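Local coordinates for Phosphoglucosamine/phosphogalactosamine mutase (Sulfolobus tokodaii, PDB 2F7L), which interconverts glucosamine 6-phosphate and glucosamine 1-phosphate, and the corresponding galactosamine phosphates, with magnesium as cofactor, for synthesis of UDP-N-acetylglucosamine and UDP-N-acetylgalactosamine, at residues E166-K171 with L348-L353; E253-W258 with S359-F364; T264-W269 with G329-P334. All coordinates share one frame; numbering follows the deposited sequence.

The three contacts lie on the same side of the chain's centre, with each pair of centres about 16 Å apart. Helix 342-356 belongs to interaction 1 and touches both others: Met349 CE meets Phe364 CZ of interaction 2 at 3.7 Å, and Glu351 OE2 probably accepts a hydrogen bond from Trp269 NE1 of interaction 3 at 2.7 Å. Interactions 2 and 3 meet where Leu363 CD1 packs on Leu265 CD2 at 3.6 Å. Interaction 1 joins helices of the second and third alpha/beta/alpha domains and interaction 2 sets loop 253-258 against helix 360-365, both away from the annotated sites, whereas interaction 3 lies inside the third domain, its Phe331 side chain about 10 Å from that of Asp245, a magnesium ligand by similarity.

Interaction 1 of 3, residues E166-K171 with L348-L353; sequences EKIKKK and LMLELL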
# COMPACT_ATOMS: atom_id res chain seq x y z
N GLU A 166 0.86 -17.35 -21.36
CA GLU A 166 1.77 -17.96 -22.32
C GLU A 166 2.81 -16.97 -22.85
O GLU A 166 4.01 -17.26 -22.84
CB GLU A 166 0.97 -18.60 -23.46
CG GLU A 166 0.18 -19.84 -23.02
CD GLU A 166 1.03 -20.82 -22.19
OE1 GLU A 166 2.23 -21.03 -22.52
OE2 GLU A 166 0.51 -21.40 -21.21
N LYS A 167 2.36 -15.80 -23.29
CA LYS A 167 3.27 -14.79 -23.81
C LYS A 167 4.45 -14.57 -22.85
O LYS A 167 5.61 -14.61 -23.26
CB LYS A 167 2.51 -13.47 -24.04
CG LYS A 167 3.37 -12.23 -24.32
CD LYS A 167 4.20 -12.32 -25.59
CE LYS A 167 5.00 -11.02 -25.83
NZ LYS A 167 6.27 -11.19 -26.65
N ILE A 168 4.14 -14.37 -21.57
CA ILE A 168 5.16 -14.14 -20.56
C ILE A 168 5.96 -15.40 -20.29
O ILE A 168 7.18 -15.34 -20.09
CB ILE A 168 4.52 -13.68 -19.23
CG1 ILE A 168 3.72 -12.40 -19.46
CG2 ILE A 168 5.59 -13.46 -18.17
CD1 ILE A 168 2.79 -12.05 -18.32
N LYS A 169 5.28 -16.54 -20.28
CA LYS A 169 5.95 -17.80 -20.00
C LYS A 169 7.04 -18.02 -21.03
O LYS A 169 8.09 -18.59 -20.74
CB LYS A 169 4.94 -18.95 -20.04
CG LYS A 169 5.37 -20.15 -19.20
CD LYS A 169 4.48 -21.36 -19.39
CE LYS A 169 3.03 -21.06 -19.07
NZ LYS A 169 2.13 -22.20 -19.42
N LYS A 170 6.78 -17.53 -22.24
CA LYS A 170 7.71 -17.67 -23.36
C LYS A 170 9.03 -16.95 -23.12
O LYS A 170 10.09 -17.47 -23.47
CB LYS A 170 7.03 -17.15 -24.64
CG LYS A 170 7.92 -17.03 -25.87
CD LYS A 170 7.08 -16.60 -27.09
CE LYS A 170 7.94 -16.32 -28.35
NZ LYS A 170 8.78 -17.49 -28.79
N LYS A 171 8.96 -15.76 -22.54
CA LYS A 171 10.14 -14.95 -22.28
C LYS A 171 11.06 -15.57 -21.23
O LYS A 171 12.19 -15.14 -21.05
CB LYS A 171 9.72 -13.56 -21.81
CG LYS A 171 8.92 -12.78 -22.83
CD LYS A 171 9.79 -12.22 -23.94
CE LYS A 171 8.95 -11.52 -24.99
NZ LYS A 171 9.79 -10.77 -25.96
N LEU A 348 1.61 -7.73 -13.72
CA LEU A 348 1.36 -6.74 -14.74
C LEU A 348 2.69 -6.25 -15.29
O LEU A 348 2.80 -5.96 -16.48
CB LEU A 348 0.58 -5.57 -14.18
CG LEU A 348 -0.90 -5.84 -13.91
CD1 LEU A 348 -1.52 -4.66 -13.16
CD2 LEU A 348 -1.62 -6.08 -15.22
N MET A 349 3.69 -6.17 -14.43
CA MET A 349 4.99 -5.68 -14.86
C MET A 349 5.60 -6.64 -15.86
O MET A 349 6.08 -6.23 -16.91
CB MET A 349 5.92 -5.49 -13.67
CG MET A 349 7.23 -4.76 -14.01
SD MET A 349 6.97 -3.06 -14.57
CE MET A 349 7.29 -2.15 -13.06
N LEU A 350 5.60 -7.93 -15.52
CA LEU A 350 6.14 -8.95 -16.41
C LEU A 350 5.37 -8.97 -17.74
O LEU A 350 5.90 -9.44 -18.75
CB LEU A 350 6.08 -10.34 -15.77
CG LEU A 350 7.04 -10.62 -14.60
CD1 LEU A 350 6.98 -12.09 -14.26
CD2 LEU A 350 8.46 -10.24 -14.97
N GLU A 351 4.14 -8.47 -17.75
CA GLU A 351 3.39 -8.45 -18.99
C GLU A 351 3.93 -7.28 -19.79
O GLU A 351 4.53 -7.47 -20.85
CB GLU A 351 1.88 -8.28 -18.75
CG GLU A 351 1.04 -9.20 -19.64
CD GLU A 351 -0.44 -8.81 -19.75
OE1 GLU A 351 -1.24 -9.64 -20.26
OE2 GLU A 351 -0.82 -7.69 -19.34
N LEU A 352 3.76 -6.07 -19.27
CA LEU A 352 4.24 -4.83 -19.88
C LEU A 352 5.68 -5.02 -20.42
O LEU A 352 6.00 -4.64 -21.54
CB LEU A 352 4.19 -3.72 -18.83
CG LEU A 352 4.48 -2.25 -19.13
CD1 LEU A 352 5.84 -1.86 -18.55
CD2 LEU A 352 4.39 -2.00 -20.64
N LEU A 353 6.52 -5.62 -19.60
CA LEU A 353 7.91 -5.88 -19.96
C LEU A 353 8.00 -6.89 -21.10
O LEU A 353 8.86 -6.78 -21.98
CB LEU A 353 8.65 -6.42 -18.74
CG LEU A 353 10.12 -6.05 -18.57
CD1 LEU A 353 10.91 -6.72 -19.67
CD2 LEU A 353 10.30 -4.53 -18.61
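Two torsions carry the Ile168 side chain to the backbone of Leu350 and Glu351. With chi1 at -59°, CG1 stands beside the backbone N while CG2 is anti to it, and an extended chi2 of 166° pushes CD1 outward to the foot of the Glu351 side chain. There CD1 touches Glu351 CG at 3.6 Å and also lies beside CA of the same residue. CG1 rests near the carbonyl of the preceding residue, 3.7 Å from Leu350 O, and the other branch, CG2, reaches Leu350 CB at 4.0 Å. Ile168 crosses both partner side chains at about a right angle, and the contact across the two segments is purely van der Waals.

The pairing is a helix-to-helix contact between neighbouring alpha/beta/alpha domains of the phosphohexose mutase fold: helix 165-171 falls in the second domain and helix 342-356 in the third. Between 166-171 and 348-353 the nearest CA atoms are those of Ile168 and Glu351, 6.2 Å apart. Beyond CG the Glu351 chain is extended, carrying its carboxylate past the isoleucine to other partners. OE2 forms a salt bridge with Lys273, within the third domain, whereas OE1 crosses to the second, accepting from the backbone N of Asp164 just ahead of helix 165-171.

Interaction 2 of 3, residues E253-W258 with S359-F364; sequences EGRVQW and SSAELF
Gln257 lies flat over Phe364, and this is the close-packed part of the contact. Its CG sits above the middle of the ring, 3.3 Å from the centroid and only 5° off the ring normal, a CH-pi contact. The carboxamide continues across the same face toward the CB end of the phenylalanine, its plane 13° from that of the ring, so amide and ring are stacked and the two side chains slide past each other in opposite directions. A bend at chi2 folds the glutamine chain into this position. CD is 3.4 Å from Phe364 CG, while NE2 also donates to Asp251 OD2, which helps to hold the amide along the ring.

Residues 253-258 form the linker that leaves strand 248-251, an outermost strand of the second domain's four-stranded sheet, and leads into helix 259-272 of the third domain. Opposite them, helix 360-365 begins at Ser359, an N-cap whose OG accepts from Glu362 N at 3.3 Å.

The Arg255 and Glu253 side chains make the looser, more exposed side, around the buried methyl of Ala361, which points toward the linker. Arg255 reaches the helix with an extended chain, and its guanidinium meets Ala361 O near its own plane; the bond from NH2 is weak, 3.1 Å long and bent to 125° at the hydrogen. Its stronger partners are the carboxylates of Asp365, at NH2, and Asp251, at NE. Asp251 thus receives both Arg255 and Gln257. Glu253 runs past the Ala361 methyl, exposed at the solvent edge of the contact; its exact placement against Ala361 CB is doubtful.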
# COMPACT_ATOMS: atom_id res chain seq x y z
N GLU A 253 19.65 -3.14 -14.18
CA GLU A 253 20.85 -2.41 -13.79
C GLU A 253 21.13 -2.56 -12.31
O GLU A 253 22.22 -2.24 -11.84
CB GLU A 253 20.71 -0.92 -14.10
CG GLU A 253 20.45 -0.60 -15.56
CD GLU A 253 21.54 -1.14 -16.50
OE1 GLU A 253 22.29 -2.06 -16.09
OE2 GLU A 253 21.61 -0.65 -17.65
N GLY A 254 20.14 -3.04 -11.56
CA GLY A 254 20.34 -3.23 -10.13
C GLY A 254 20.03 -1.96 -9.37
O GLY A 254 20.56 -1.73 -8.29
N ARG A 255 19.20 -1.11 -9.96
CA ARG A 255 18.83 0.14 -9.32
C ARG A 255 17.36 0.08 -8.94
O ARG A 255 16.51 -0.30 -9.75
CB ARG A 255 19.12 1.32 -10.26
CG ARG A 255 18.65 1.11 -11.67
CD ARG A 255 19.20 2.14 -12.64
NE ARG A 255 18.58 1.95 -13.94
CZ ARG A 255 18.47 2.88 -14.87
NH1 ARG A 255 18.96 4.09 -14.64
NH2 ARG A 255 17.83 2.64 -16.01
N VAL A 256 17.05 0.45 -7.70
CA VAL A 256 15.67 0.41 -7.28
C VAL A 256 14.90 1.57 -7.92
O VAL A 256 15.46 2.65 -8.12
CB VAL A 256 15.52 0.42 -5.71
CG1 VAL A 256 16.83 0.05 -5.06
CG2 VAL A 256 15.02 1.75 -5.23
N GLN A 257 13.64 1.32 -8.26
CA GLN A 257 12.77 2.32 -8.87
C GLN A 257 11.66 2.66 -7.87
O GLN A 257 11.10 1.79 -7.22
CB GLN A 257 12.16 1.74 -10.14
CG GLN A 257 13.18 1.31 -11.20
CD GLN A 257 13.88 2.50 -11.84
OE1 GLN A 257 13.35 3.62 -11.84
NE2 GLN A 257 15.05 2.27 -12.41
N TRP A 258 11.32 3.94 -7.76
CA TRP A 258 10.30 4.32 -6.79
C TRP A 258 8.86 4.01 -7.20
O TRP A 258 8.51 3.97 -8.39
CB TRP A 258 10.44 5.79 -6.41
CG TRP A 258 9.94 6.06 -5.01
CD1 TRP A 258 9.11 7.07 -4.61
CD2 TRP A 258 10.15 5.24 -3.85
NE1 TRP A 258 8.78 6.93 -3.28
CE2 TRP A 258 9.40 5.81 -2.79
CE3 TRP A 258 10.89 4.07 -3.60
CZ2 TRP A 258 9.37 5.25 -1.51
CZ3 TRP A 258 10.85 3.51 -2.32
CH2 TRP A 258 10.10 4.10 -1.30
N SER A 359 14.44 -4.42 -21.94
CA SER A 359 14.85 -4.77 -20.58
C SER A 359 14.27 -3.79 -19.57
O SER A 359 13.93 -2.65 -19.90
CB SER A 359 16.38 -4.78 -20.45
OG SER A 359 16.88 -3.46 -20.33
N SER A 360 14.15 -4.26 -18.33
CA SER A 360 13.61 -3.45 -17.24
C SER A 360 14.36 -2.13 -17.14
O SER A 360 13.75 -1.07 -16.99
CB SER A 360 13.72 -4.22 -15.93
OG SER A 360 15.08 -4.35 -15.54
N ALA A 361 15.69 -2.20 -17.21
CA ALA A 361 16.51 -0.99 -17.12
C ALA A 361 16.11 0.02 -18.19
O ALA A 361 15.91 1.20 -17.91
CB ALA A 361 17.98 -1.34 -17.26
N GLU A 362 15.98 -0.45 -19.43
CA GLU A 362 15.61 0.44 -20.50
C GLU A 362 14.20 0.96 -20.31
O GLU A 362 13.96 2.16 -20.39
CB GLU A 362 15.71 -0.25 -21.86
CG GLU A 362 15.44 0.73 -23.00
CD GLU A 362 15.27 0.07 -24.36
OE1 GLU A 362 16.10 -0.80 -24.71
OE2 GLU A 362 14.30 0.45 -25.08
N LEU A 363 13.27 0.04 -20.05
CA LEU A 363 11.86 0.36 -19.83
C LEU A 363 11.69 1.56 -18.91
O LEU A 363 10.99 2.51 -19.22
CB LEU A 363 11.16 -0.85 -19.20
CG LEU A 363 9.65 -1.05 -19.37
CD1 LEU A 363 9.02 -1.21 -18.01
CD2 LEU A 363 9.03 0.10 -20.12
N PHE A 364 12.36 1.49 -17.76
CA PHE A 364 12.29 2.56 -16.78
C PHE A 364 12.88 3.86 -17.29
O PHE A 364 12.37 4.95 -16.99
CB PHE A 364 12.99 2.14 -15.49
CG PHE A 364 12.09 1.41 -14.54
CD1 PHE A 364 12.16 0.03 -14.42
CD2 PHE A 364 11.12 2.12 -13.82
CE1 PHE A 364 11.26 -0.64 -13.60
CE2 PHE A 364 10.23 1.46 -13.01
CZ PHE A 364 10.29 0.08 -12.89

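Interaction 3 of 3, residues T264-W269 with G329-P334; sequences TLLSYW and GGFMYP
Phe331 offers one face of its ring to Leu266, joining an outermost strand of the mixed four-stranded sheet in the third alpha/beta/alpha domain (329-332) to helix 259-272 packed beside it. The phenylalanine CG is anti to the backbone N (chi1 173°), which extends the ring from the strand to the helix. Leu266 CB rests above that face, 3.7 Å from the centroid and 20° off the normal, in a CH-pi contact displaced toward the CE1-CZ rim. The leucine crosses the ring at a slant, and its CD2 methyl reaches the inner end, 4.1 Å from Phe331 CG. The outer end of the ring meets the helix backbone, with CZ 3.7 Å from Leu266 O. Ser345 of helix 342-356 also touches the buried ring. With an alanine in place of Phe331, Leu266 CB would probably lose its aromatic partner and a gap would be likely to open between strand and helix. Next along the helix, Ser267 adds a smaller contact, its backbone N 3.6 Å from Phe331 CE1 and its CB 4.3 Å from the same atom.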
# COMPACT_ATOMS: atom_id res chain seq x y z
N THR A 264 3.48 4.67 -12.71
CA THR A 264 3.24 5.37 -13.98
C THR A 264 3.28 4.40 -15.16
O THR A 264 2.39 4.40 -16.01
CB THR A 264 4.30 6.51 -14.17
OG1 THR A 264 4.04 7.56 -13.24
CG2 THR A 264 4.25 7.05 -15.58
N LEU A 265 4.32 3.57 -15.20
CA LEU A 265 4.50 2.55 -16.24
C LEU A 265 3.31 1.58 -16.22
O LEU A 265 2.79 1.20 -17.27
CB LEU A 265 5.80 1.79 -15.95
CG LEU A 265 6.99 1.86 -16.91
CD1 LEU A 265 6.96 3.15 -17.69
CD2 LEU A 265 8.29 1.73 -16.13
N LEU A 266 2.91 1.18 -15.02
CA LEU A 266 1.79 0.26 -14.82
C LEU A 266 0.49 0.96 -15.13
O LEU A 266 -0.43 0.37 -15.70
CB LEU A 266 1.78 -0.23 -13.38
CG LEU A 266 2.28 -1.65 -13.10
CD1 LEU A 266 3.38 -2.08 -14.08
CD2 LEU A 266 2.76 -1.71 -11.67
N SER A 267 0.41 2.23 -14.75
CA SER A 267 -0.79 3.01 -15.01
C SER A 267 -0.96 3.06 -16.54
O SER A 267 -2.06 3.10 -17.08
CB SER A 267 -0.62 4.41 -14.42
OG SER A 267 -1.88 4.96 -14.08
N TYR A 268 0.16 3.04 -17.23
CA TYR A 268 0.16 3.06 -18.69
C TYR A 268 -0.42 1.76 -19.26
O TYR A 268 -1.43 1.77 -19.97
CB TYR A 268 1.59 3.26 -19.18
CG TYR A 268 1.77 2.98 -20.64
CD1 TYR A 268 1.09 3.74 -21.60
CD2 TYR A 268 2.59 1.94 -21.07
CE1 TYR A 268 1.22 3.46 -22.95
CE2 TYR A 268 2.72 1.64 -22.43
CZ TYR A 268 2.03 2.41 -23.36
OH TYR A 268 2.14 2.11 -24.70
N TRP A 269 0.24 0.65 -18.95
CA TRP A 269 -0.18 -0.65 -19.41
C TRP A 269 -1.68 -0.90 -19.19
O TRP A 269 -2.34 -1.55 -19.99
CB TRP A 269 0.63 -1.72 -18.69
CG TRP A 269 0.54 -3.05 -19.35
CD1 TRP A 269 0.27 -4.24 -18.75
CD2 TRP A 269 0.75 -3.33 -20.73
NE1 TRP A 269 0.30 -5.25 -19.68
CE2 TRP A 269 0.60 -4.72 -20.90
CE3 TRP A 269 1.06 -2.53 -21.85
CZ2 TRP A 269 0.75 -5.34 -22.14
CZ3 TRP A 269 1.21 -3.15 -23.08
CH2 TRP A 269 1.06 -4.54 -23.22
N GLY A 329 4.90 2.34 -3.67
CA GLY A 329 4.71 0.98 -4.16
C GLY A 329 3.21 0.83 -4.01
O GLY A 329 2.54 1.80 -3.68
N GLY A 330 2.64 -0.34 -4.22
CA GLY A 330 1.20 -0.32 -4.04
C GLY A 330 0.53 0.42 -5.19
O GLY A 330 0.62 1.64 -5.35
N PHE A 331 -0.15 -0.37 -5.98
CA PHE A 331 -0.82 0.05 -7.19
C PHE A 331 -2.18 -0.68 -7.21
O PHE A 331 -2.26 -1.86 -6.84
CB PHE A 331 0.08 -0.39 -8.35
CG PHE A 331 -0.52 -0.21 -9.70
CD1 PHE A 331 -0.43 1.02 -10.36
CD2 PHE A 331 -1.18 -1.26 -10.33
CE1 PHE A 331 -0.98 1.19 -11.61
CE2 PHE A 331 -1.73 -1.10 -11.59
CZ PHE A 331 -1.64 0.12 -12.24
N MET A 332 -3.24 0.01 -7.62
CA MET A 332 -4.57 -0.62 -7.68
C MET A 332 -5.03 -0.87 -9.11
O MET A 332 -5.11 0.06 -9.91
CB MET A 332 -5.61 0.22 -6.93
CG MET A 332 -5.18 1.65 -6.62
SD MET A 332 -3.99 1.88 -5.23
CE MET A 332 -5.23 1.98 -3.85
N TYR A 333 -5.31 -2.13 -9.43
CA TYR A 333 -5.75 -2.55 -10.76
C TYR A 333 -7.21 -3.00 -10.66
O TYR A 333 -7.49 -4.15 -10.37
CB TYR A 333 -4.85 -3.70 -11.24
CG TYR A 333 -5.05 -4.08 -12.68
CD1 TYR A 333 -4.97 -3.13 -13.69
CD2 TYR A 333 -5.38 -5.38 -13.04
CE1 TYR A 333 -5.24 -3.46 -15.02
CE2 TYR A 333 -5.64 -5.73 -14.36
CZ TYR A 333 -5.58 -4.77 -15.35
OH TYR A 333 -5.93 -5.09 -16.65
N PRO A 334 -8.15 -2.08 -10.91
CA PRO A 334 -9.60 -2.31 -10.85
C PRO A 334 -10.12 -3.64 -11.35
O PRO A 334 -10.82 -4.34 -10.63
CB PRO A 334 -10.18 -1.13 -11.61
CG PRO A 334 -9.25 -0.05 -11.20
CD PRO A 334 -7.88 -0.70 -11.34